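Local coordinates for rhodanese domain-containing protein (Thermoplasma volcanium GSS1, PDB 3GK5) that is of unknown function but carries a rhodanese-like domain, the fold of sulfurtransferases, consistent with a possible role in sulfur transfer, at residues V23-E28 / P41-R46. Sequence-based numbering, arbitrary orientation.
Sequences VREPFE and PISELR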
loop_
_atom_site.group_PDB
_atom_site.type_symbol
_atom_site.label_atom_id
_atom_site.label_comp_id
_atom_site.label_asym_id
_atom_site.label_seq_id
_atom_site.Cartn_x
_atom_site.Cartn_y
_atom_site.Cartn_z
ATOM N N VAL A 23 -1.170 -4.821 -1.058
ATOM C CA VAL A 23 -0.579 -6.070 -1.530
ATOM C C VAL A 23 -0.965 -7.316 -0.748
ATOM O O VAL A 23 -0.325 -8.361 -0.866
ATOM C CB VAL A 23 0.941 -5.955 -1.548
ATOM C CG1 VAL A 23 1.340 -4.736 -2.371
ATOM C CG2 VAL A 23 1.459 -5.838 -0.130
ATOM N N ARG A 24 -2.024 -7.199 0.038
ATOM C CA ARG A 24 -2.531 -8.304 0.836
ATOM C C ARG A 24 -3.420 -9.168 -0.048
ATOM O O ARG A 24 -3.768 -8.777 -1.159
ATOM C CB ARG A 24 -3.350 -7.765 2.014
ATOM C CG ARG A 24 -2.574 -6.839 2.936
ATOM C CD ARG A 24 -3.405 -6.448 4.138
ATOM N NE ARG A 24 -4.543 -5.624 3.745
ATOM C CZ ARG A 24 -5.638 -5.463 4.477
ATOM N NH1 ARG A 24 -5.753 -6.076 5.647
ATOM N NH2 ARG A 24 -6.617 -4.690 4.036
ATOM N N GLU A 25 -3.783 -10.343 0.452
ATOM C CA GLU A 25 -4.647 -11.245 -0.292
ATOM C C GLU A 25 -6.056 -10.668 -0.255
ATOM O O GLU A 25 -6.447 -10.033 0.722
ATOM C CB GLU A 25 -4.622 -12.652 0.318
ATOM C CG GLU A 25 -3.253 -13.321 0.232
ATOM C CD GLU A 25 -2.694 -13.307 -1.181
ATOM O OE1 GLU A 25 -1.484 -13.026 -1.348
ATOM O OE2 GLU A 25 -3.463 -13.580 -2.130
ATOM N N PRO A 26 -6.835 -10.880 -1.323
ATOM C CA PRO A 26 -8.209 -10.382 -1.443
ATOM C C PRO A 26 -9.160 -10.623 -0.271
ATOM O O PRO A 26 -9.989 -9.763 0.033
ATOM C CB PRO A 26 -8.698 -11.007 -2.754
ATOM C CG PRO A 26 -7.807 -12.215 -2.926
ATOM C CD PRO A 26 -6.473 -11.715 -2.480
ATOM N N PHE A 27 -9.043 -11.769 0.395
ATOM C CA PHE A 27 -9.931 -12.068 1.523
ATOM C C PHE A 27 -9.653 -11.183 2.719
ATOM O O PHE A 27 -10.467 -11.093 3.628
ATOM C CB PHE A 27 -9.802 -13.537 1.958
ATOM C CG PHE A 27 -8.511 -13.862 2.669
ATOM C CD1 PHE A 27 -8.358 -13.610 4.032
ATOM C CD2 PHE A 27 -7.459 -14.455 1.978
ATOM C CE1 PHE A 27 -7.170 -13.953 4.698
ATOM C CE2 PHE A 27 -6.272 -14.801 2.628
ATOM C CZ PHE A 27 -6.129 -14.550 3.991
ATOM N N GLU A 28 -8.497 -10.538 2.720
ATOM C CA GLU A 28 -8.119 -9.679 3.825
ATOM C C GLU A 28 -8.758 -8.310 3.737
ATOM O O GLU A 28 -8.935 -7.646 4.750
ATOM C CB GLU A 28 -6.596 -9.528 3.872
ATOM C CG GLU A 28 -5.863 -10.800 4.251
ATOM C CD GLU A 28 -4.355 -10.649 4.232
ATOM O OE1 GLU A 28 -3.728 -10.959 3.199
ATOM O OE2 GLU A 28 -3.795 -10.216 5.256
ATOM N N PRO A 41 -2.160 -8.556 -4.803
ATOM C CA PRO A 41 -1.516 -9.475 -3.854
ATOM C C PRO A 41 -0.074 -9.711 -4.281
ATOM O O PRO A 41 0.204 -9.737 -5.469
ATOM C CB PRO A 41 -2.367 -10.737 -3.969
ATOM C CG PRO A 41 -3.727 -10.190 -4.302
ATOM C CD PRO A 41 -3.406 -9.136 -5.338
ATOM N N ILE A 42 0.836 -9.864 -3.321
ATOM C CA ILE A 42 2.252 -10.097 -3.622
ATOM C C ILE A 42 2.475 -11.328 -4.498
ATOM O O ILE A 42 3.541 -11.491 -5.094
ATOM C CB ILE A 42 3.091 -10.300 -2.338
ATOM C CG1 ILE A 42 2.364 -11.262 -1.409
ATOM C CG2 ILE A 42 3.376 -8.974 -1.667
ATOM C CD1 ILE A 42 3.072 -11.497 -0.098
ATOM N N SER A 43 1.477 -12.203 -4.566
ATOM C CA SER A 43 1.591 -13.420 -5.366
ATOM C C SER A 43 1.263 -13.139 -6.819
ATOM O O SER A 43 1.331 -14.027 -7.677
ATOM C CB SER A 43 0.651 -14.493 -4.828
ATOM O OG SER A 43 1.005 -14.826 -3.493
ATOM N N GLU A 44 0.916 -11.889 -7.092
ATOM C CA GLU A 44 0.580 -11.484 -8.441
ATOM C C GLU A 44 1.380 -10.263 -8.831
ATOM O O GLU A 44 1.517 -9.966 -10.013
ATOM C CB GLU A 44 -0.911 -11.166 -8.543
ATOM C CG GLU A 44 -1.814 -12.271 -8.057
ATOM C CD GLU A 44 -3.277 -11.925 -8.206
ATOM O OE1 GLU A 44 -4.117 -12.611 -7.584
ATOM O OE2 GLU A 44 -3.597 -10.971 -8.949
ATOM N N LEU A 45 1.925 -9.575 -7.834
ATOM C CA LEU A 45 2.685 -8.353 -8.074
ATOM C C LEU A 45 3.743 -8.518 -9.151
ATOM O O LEU A 45 3.916 -7.652 -10.004
ATOM C CB LEU A 45 3.335 -7.867 -6.777
ATOM C CG LEU A 45 3.922 -6.454 -6.798
ATOM C CD1 LEU A 45 2.807 -5.443 -7.081
ATOM C CD2 LEU A 45 4.590 -6.150 -5.450
ATOM N N ARG A 46 4.449 -9.637 -9.112
ATOM C CA ARG A 46 5.486 -9.907 -10.091
ATOM C C ARG A 46 4.942 -9.900 -11.520
ATOM O O ARG A 46 5.546 -9.314 -12.406
ATOM C CB ARG A 46 6.150 -11.248 -9.765
ATOM C CG ARG A 46 6.638 -12.017 -10.972
ATOM C CD ARG A 46 8.014 -12.596 -10.724
ATOM N NE ARG A 46 9.031 -11.554 -10.769
ATOM C CZ ARG A 46 9.302 -10.833 -11.851
ATOM N NH1 ARG A 46 8.629 -11.048 -12.976
ATOM N NH2 ARG A 46 10.241 -9.897 -11.810
#
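Val23 O is approached twice by the start of 41-46: Ile42 N donates a bent hydrogen bond of 3.1 Å to Val23 O, 30° out of the carbonyl plane, and Pro41 CA adds a CA-H...O contact to the same oxygen at 3.4 Å. Beside this link Ile42 CG2, set next to the bonding backbone N by standing anti to its own carbonyl carbon, lies 3.9 Å from Val23 CB, the two side chains crossing at about a right angle. The Pro41 ring packs against the extended stretch 24-26, its CG 3.4 Å from Arg24 O and 3.6 Å from Pro26 CD. Glu25 bends at chi2 (-52°), which brings its carboxylate against the CB edge of the Pro41 ring; OE1 and OE2 of Glu25 both stand 3.6 Å from Pro41 CB. An alanine in place of Glu25 lacks the carboxylate and would probably leave the CB edge of Pro41 without its cover from 23-28. Beyond this stretch, Glu28 OE1 accepts from Glu25 N at 2.8 Å and is also salt-bridged to Arg67, tying the start of helix 26-29 to helix 66-76. The contact thus joins the loops following the neighbouring parallel strands 19-22 and 38-39 of the rhodanese-like domain, where the polypeptide passes from each strand into the next helix, 26-29 or 42-48.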